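Local atomic coordinates of beta-gamma-crystallin (Geodia cydonium, PDB entry 4IAU), a protein that is of unknown function but binds calcium and belongs to the beta/gamma-crystallin family, whose domains are built from Greek key motifs. Residues L99-P102 with N103-R107; G141-N145 with A146-G150. One frame throughout, in Å; residues are numbered along the deposited sequence.

Contact 1 of 2, residues L99-P102 with N103-R107; sequences LDLP and NSNPR
Asn105 reaches back from the loop to the end of strand 98-101, its amide passing Leu101 on the way to Leu99. Its CB rests against the isobutyl end of Leu101, 3.9 Å from Leu101 CD2, the two side chains crossing at about a right angle. With CG anti to the backbone N (chi1 -174°), ND2 is carried toward the strand, while Asn105 OD1 turns along the loop and accepts from Arg107 N at 2.8 Å, in the carbonyl plane. This closes an Asx turn, a bond that a short side chain with a carbonyl oxygen can make, so asparagine suits this place. Asn105 ND2 comes within 3.8 Å of Leu99 CD2, and a water 2.9 Å from Asn105 ND2 accepts its N-H while donating to Asp100 O. Both ends of the amide are thus engaged, which fixes its rotation.

Leu101 is buried; its CB lies 3.6 Å from Asn103 O, and outside the turn it packs on Met159. Cut back to an alanine, Leu101 would lose its isobutyl branches, which would probably open a gap beside Asn105 CB and leave the amide less firmly seated. Pro102, with no N-H to offer a neighbouring strand, follows the last residue of 98-101, an outermost strand paired with 86-89, where the chain turns into the loop toward 115-118. No direct hydrogen bond joins the two segments: van der Waals contact and one bridging water do the joining.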
ATOM      1  N   LEU A  99      -4.207   6.736  -0.682  1.00  6.02           N
ATOM      2  CA  LEU A  99      -4.347   7.974   0.065  1.00  6.30           C
ATOM      3  C   LEU A  99      -3.564   7.846   1.352  1.00  6.16           C
ATOM      4  O   LEU A  99      -3.798   6.943   2.171  1.00  6.40           O
ATOM      5  CB  LEU A  99      -5.816   8.276   0.385  1.00  6.64           C
ATOM      6  CG  LEU A  99      -6.056   9.489   1.239  1.00  7.55           C
ATOM      7  CD1 LEU A  99      -5.679  10.765   0.519  1.00  9.82           C
ATOM      8  CD2 LEU A  99      -7.505   9.483   1.701  1.00  9.41           C
ATOM      9  N   ASP A 100      -2.590   8.740   1.565  1.00  6.50           N
ATOM     10  CA  ASP A 100      -1.793   8.778   2.758  1.00  6.84           C
ATOM     11  C   ASP A 100      -2.468   9.610   3.857  1.00  6.88           C
ATOM     12  O   ASP A 100      -2.942  10.730   3.619  1.00  7.84           O
ATOM     13  CB  ASP A 100      -0.434   9.405   2.476  1.00  7.73           C
ATOM     14  CG  ASP A 100       0.479   8.526   1.606  1.00  8.81           C
ATOM     15  OD1 ASP A 100       0.348   7.288   1.675  1.00  8.75           O
ATOM     16  OD2 ASP A 100       1.335   9.089   0.920  1.00 11.21           O
ATOM     17  N   LEU A 101      -2.488   9.038   5.071  1.00  6.91           N
ATOM     18  CA  LEU A 101      -2.984   9.651   6.281  1.00  7.04           C
ATOM     19  C   LEU A 101      -1.870   9.767   7.293  1.00  7.39           C
ATOM     20  O   LEU A 101      -1.650   8.876   8.123  1.00  7.74           O
ATOM     21  CB  LEU A 101      -4.150   8.887   6.934  1.00  8.10           C
ATOM     22  CG  LEU A 101      -5.543   9.162   6.378  1.00  7.63           C
ATOM     23  CD1 LEU A 101      -5.727   8.770   4.922  1.00 10.08           C
ATOM     24  CD2 LEU A 101      -6.592   8.501   7.231  1.00 10.28           C
ATOM     25  N   PRO A 102      -1.158  10.915   7.295  1.00  8.78           N
ATOM     26  CA  PRO A 102      -0.239  11.181   8.430  1.00 10.03           C
ATOM     27  C   PRO A 102      -0.996  11.497   9.720  1.00  9.22           C
ATOM     28  O   PRO A 102      -0.422  11.359  10.786  1.00 11.59           O
ATOM     29  CB  PRO A 102       0.525  12.415   7.930  1.00 12.76           C
ATOM     30  CG  PRO A 102      -0.350  13.091   6.947  1.00 13.02           C
ATOM     31  CD  PRO A 102      -1.063  11.985   6.280  1.00 11.17           C
ATOM     32  N   ASN A 103      -2.233  11.953   9.574  1.00  8.84           N
ATOM     33  CA  ASN A 103      -3.024  12.405  10.698  1.00 10.35           C
ATOM     34  C   ASN A 103      -4.503  12.145  10.345  1.00  8.11           C
ATOM     35  O   ASN A 103      -4.825  11.579   9.294  1.00  8.91           O
ATOM     36  CB  ASN A 103      -2.767  13.832  11.096  1.00 15.83           C
ATOM     37  CG  ASN A 103      -2.952  13.929  12.644  1.00 19.99           C
ATOM     38  OD1 ASN A 103      -3.911  13.606  13.414  1.00 17.10           O
ATOM     39  ND2 ASN A 103      -1.784  14.290  13.229  1.00 31.98           N
ATOM     40  N   SER A 104      -5.393  12.569  11.229  1.00  8.09           N
ATOM     41  CA  SER A 104      -6.806  12.426  10.992  1.00  8.28           C
ATOM     42  C   SER A 104      -7.240  12.951   9.656  1.00  8.46           C
ATOM     43  O   SER A 104      -6.686  13.963   9.192  1.00 10.57           O
ATOM     44  CB  SER A 104      -7.565  13.203  12.078  1.00  8.99           C
ATOM     45  OG  SER A 104      -7.194  12.730  13.362  1.00  9.54           O
ATOM     46  N   ASN A 105      -8.252  12.295   9.071  1.00  7.50           N
ATOM     47  CA  ASN A 105      -8.839  12.751   7.808  1.00  7.63           C
ATOM     48  C   ASN A 105     -10.325  12.679   7.936  1.00  7.01           C
ATOM     49  O   ASN A 105     -10.882  11.581   8.111  1.00  7.60           O
ATOM     50  CB  ASN A 105      -8.323  11.899   6.635  1.00  7.86           C
ATOM     51  CG  ASN A 105      -8.779  12.400   5.312  1.00  8.24           C
ATOM     52  OD1 ASN A 105      -9.884  12.911   5.144  1.00  9.29           O
ATOM     53  ND2 ASN A 105      -7.918  12.261   4.303  1.00  9.04           N
ATOM     54  N   PRO A 106     -11.048  13.809   7.882  1.00  7.27           N
ATOM     55  CA  PRO A 106     -12.469  13.818   8.067  1.00  7.97           C
ATOM     56  C   PRO A 106     -13.289  13.464   6.831  1.00  7.34           C
ATOM     57  O   PRO A 106     -14.512  13.402   6.913  1.00  8.10           O
ATOM     58  CB  PRO A 106     -12.745  15.292   8.497  1.00  8.85           C
ATOM     59  CG  PRO A 106     -11.716  16.049   7.692  1.00  8.78           C
ATOM     60  CD  PRO A 106     -10.485  15.166   7.726  1.00  9.19           C
ATOM     61  N   ARG A 107     -12.624  13.326   5.689  1.00  7.64           N
ATOM     62  CA  ARG A 107     -13.405  13.155   4.458  1.00  7.69           C
ATOM     63  C   ARG A 107     -12.531  12.436   3.420  1.00  7.41           C
ATOM     64  O   ARG A 107     -11.764  13.047   2.670  1.00  9.46           O
ATOM     65  CB  ARG A 107     -13.936  14.476   3.928  1.00  8.95           C
ATOM     66  CG  ARG A 107     -14.892  14.234   2.781  1.00  9.74           C
ATOM     67  CD  ARG A 107     -15.993  15.243   2.819  1.00 10.52           C
ATOM     68  NE  ARG A 107     -16.736  15.226   1.583  1.00 11.34           N
ATOM     69  CZ  ARG A 107     -17.639  16.089   1.208  1.00 10.88           C
ATOM     70  NH1 ARG A 107     -17.999  17.018   2.086  1.00 13.79           N
ATOM     71  NH2 ARG A 107     -18.219  15.999   0.018  1.00 14.35           N
TER
HETATM   72  O   HOH W   1      -4.994  12.360   4.513  1.00 10.13           O

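Contact 2 of 2, residues G141-N145 with A146-G150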
ATOM      1  N   GLY A 141      -0.922  -2.492  11.646  1.00  8.07           N
ATOM      2  CA  GLY A 141      -1.236  -3.774  11.096  1.00  8.04           C
ATOM      3  C   GLY A 141      -1.390  -3.706   9.579  1.00  6.93           C
ATOM      4  O   GLY A 141      -1.332  -2.660   8.935  1.00  7.98           O
ATOM      5  N   VAL A 142      -1.614  -4.908   9.057  1.00  7.06           N
ATOM      6  CA  VAL A 142      -1.797  -5.160   7.610  1.00  7.35           C
ATOM      7  C   VAL A 142      -3.237  -5.601   7.410  1.00  7.12           C
ATOM      8  O   VAL A 142      -3.665  -6.617   7.980  1.00  9.58           O
ATOM      9  CB  VAL A 142      -0.807  -6.234   7.156  1.00  8.82           C
ATOM     10  CG1 VAL A 142      -1.030  -6.604   5.725  1.00 10.62           C
ATOM     11  CG2 VAL A 142       0.624  -5.760   7.388  1.00  9.93           C
ATOM     12  N   TYR A 143      -4.008  -4.852   6.635  1.00  6.58           N
ATOM     13  CA  TYR A 143      -5.450  -5.064   6.510  1.00  6.28           C
ATOM     14  C   TYR A 143      -5.795  -5.230   5.023  1.00  6.06           C
ATOM     15  O   TYR A 143      -6.001  -4.259   4.309  1.00  6.35           O
ATOM     16  CB  TYR A 143      -6.211  -3.916   7.164  1.00  6.65           C
ATOM     17  CG  TYR A 143      -5.831  -3.701   8.590  1.00  6.37           C
ATOM     18  CD1 TYR A 143      -6.363  -4.471   9.626  1.00  7.57           C
ATOM     19  CD2 TYR A 143      -4.907  -2.721   8.950  1.00  6.68           C
ATOM     20  CE1 TYR A 143      -6.011  -4.285  10.918  1.00  7.91           C
ATOM     21  CE2 TYR A 143      -4.560  -2.526  10.243  1.00  7.07           C
ATOM     22  CZ  TYR A 143      -5.084  -3.293  11.243  1.00  7.57           C
ATOM     23  OH  TYR A 143      -4.765  -3.114  12.574  1.00  9.08           O
ATOM     24  N   VAL A 144      -5.808  -6.480   4.532  1.00  6.18           N
ATOM     25  CA  VAL A 144      -5.888  -6.724   3.121  1.00  6.05           C
ATOM     26  C   VAL A 144      -7.292  -6.553   2.529  1.00  6.26           C
ATOM     27  O   VAL A 144      -7.427  -6.524   1.302  1.00  7.11           O
ATOM     28  CB  VAL A 144      -5.351  -8.127   2.717  1.00  7.22           C
ATOM     29  CG1 VAL A 144      -3.904  -8.296   3.079  1.00  8.89           C
ATOM     30  CG2 VAL A 144      -6.225  -9.228   3.297  1.00  8.27           C
ATOM     31  N   ASN A 145      -8.296  -6.418   3.382  1.00  6.60           N
ATOM     32  CA  ASN A 145      -9.659  -6.174   2.931  1.00  7.83           C
ATOM     33  C   ASN A 145     -10.345  -5.300   3.982  1.00  7.40           C
ATOM     34  O   ASN A 145      -9.848  -5.054   5.072  1.00  7.77           O
ATOM     35  CB  ASN A 145     -10.392  -7.520   2.651  1.00 10.25           C
ATOM     36  CG  ASN A 145     -10.468  -8.416   3.877  1.00 13.31           C
ATOM     37  OD1 ASN A 145     -10.438  -7.993   4.968  1.00 18.53           O
ATOM     38  ND2 ASN A 145     -10.386  -9.738   3.699  1.00 23.95           N
ATOM     39  N   ALA A 146     -11.540  -4.815   3.635  1.00  8.11           N
ATOM     40  CA  ALA A 146     -12.248  -3.880   4.492  1.00  8.51           C
ATOM     41  C   ALA A 146     -12.729  -4.529   5.794  1.00  9.11           C
ATOM     42  O   ALA A 146     -12.735  -3.915   6.873  1.00  9.79           O
ATOM     43  CB  ALA A 146     -13.436  -3.275   3.757  1.00 10.94           C
ATOM     44  N   GLY A 147     -13.139  -5.794   5.680  1.00  9.91           N
ATOM     45  CA  GLY A 147     -13.628  -6.468   6.898  1.00 11.61           C
ATOM     46  C   GLY A 147     -12.563  -6.504   7.954  1.00 10.54           C
ATOM     47  O   GLY A 147     -12.872  -6.297   9.131  1.00 11.11           O
ATOM     48  N   ALA A 148     -11.315  -6.737   7.603  1.00 10.55           N
ATOM     49  CA  ALA A 148     -10.260  -6.717   8.569  1.00 10.03           C
ATOM     50  C   ALA A 148     -10.167  -5.387   9.349  1.00 10.53           C
ATOM     51  O   ALA A 148      -9.779  -5.370  10.519  1.00 10.31           O
ATOM     52  CB  ALA A 148      -8.961  -7.081   7.889  1.00 12.44           C
ATOM     53  N   LEU A 149     -10.512  -4.253   8.696  1.00 13.49           N
ATOM     54  CA  LEU A 149     -10.610  -2.912   9.337  1.00 14.43           C
ATOM     55  C   LEU A 149     -11.848  -2.686  10.175  1.00 14.94           C
ATOM     56  O   LEU A 149     -11.853  -1.707  10.921  1.00 19.12           O
ATOM     57  CB  LEU A 149     -10.609  -1.768   8.338  1.00 14.24           C
ATOM     58  CG  LEU A 149      -9.390  -1.591   7.535  1.00 14.76           C
ATOM     59  CD1 LEU A 149      -9.563  -0.662   6.306  1.00 14.82           C
ATOM     60  CD2 LEU A 149      -8.202  -1.054   8.386  1.00 12.58           C
ATOM     61  N   GLY A 150     -12.803  -3.532  10.137  1.00 13.94           N
ATOM     62  CA  GLY A 150     -14.034  -3.346  10.889  1.00 15.54           C
ATOM     63  C   GLY A 150     -15.001  -2.513  10.153  1.00 12.58           C
ATOM     64  O   GLY A 150     -15.888  -2.019  10.814  1.00 15.20           O
TER
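Tyr143 meets the short helix 146-149 with its ring, after Gly141 and Val142 have carried strand 141-143 up to it. Gly141 suits its place because a CB there would clash with Tyr143 OH, which is hydrogen-bonded to Gly139 O. Leu149 comes over one face of the ring: its CD2 is 4.0 Å from the centroid of the Tyr143 ring, 29° off the normal, a CH-pi contact, and the same Leu149 methyl stands 3.6 Å from Tyr143 CG. Ala148 adds a looser apolar contact, its CB 4.1 Å from Tyr143 CD1.

Val144 turns its side chain away to Asn93 and Phe94, and Asn145 then starts the helix as its N-cap. Its CG sits between the backbone N and the carbonyl carbon (chi1 60°), which brings OD1 round to the first turn. There Asn145 OD1 accepts from Ala148 N at 3.0 Å, nearly in line with the C=O bond and with an N-H...O angle of 159°. A short side chain with a carbonyl oxygen is well suited to this capping bond. Ala148 CB lies only 3.4 Å from Asn145 OD1, where a small side chain suits. The helix closes in a Schellman motif at Gly150, whose positive phi would jam a CB against the preceding carbonyl; Gly150 N bonds to Gly147 O at 2.9 Å.

Strand 141-143 is one of the two outermost strands of its sheet within this chain, pairing with 115-118; Leu149 reaches Ala116 on that neighbour, so the helix packs against the sheet beside its own strand.

How the contacts relate
Contact 1 and contact 2 belong to the same beta/gamma-crystallin domain and reach one four-stranded antiparallel sheet from its two borders: 98-101 and 141-143 are its outermost strands, with 86-89 and 115-118 between them. Their centres are about 17 Å apart and their nearest atoms about 10 Å, so they do not touch. Each follows a border strand into the next part of the chain, a loop in contact 1 and a short helix in contact 2. Neither contains a calcium ligand. The ion, held by Lys90, Gly112, Ser114 and Asp154, lies about 8 Å from the side chain of Ala146 in contact 2 and about 12 Å from that of Leu99 in contact 1.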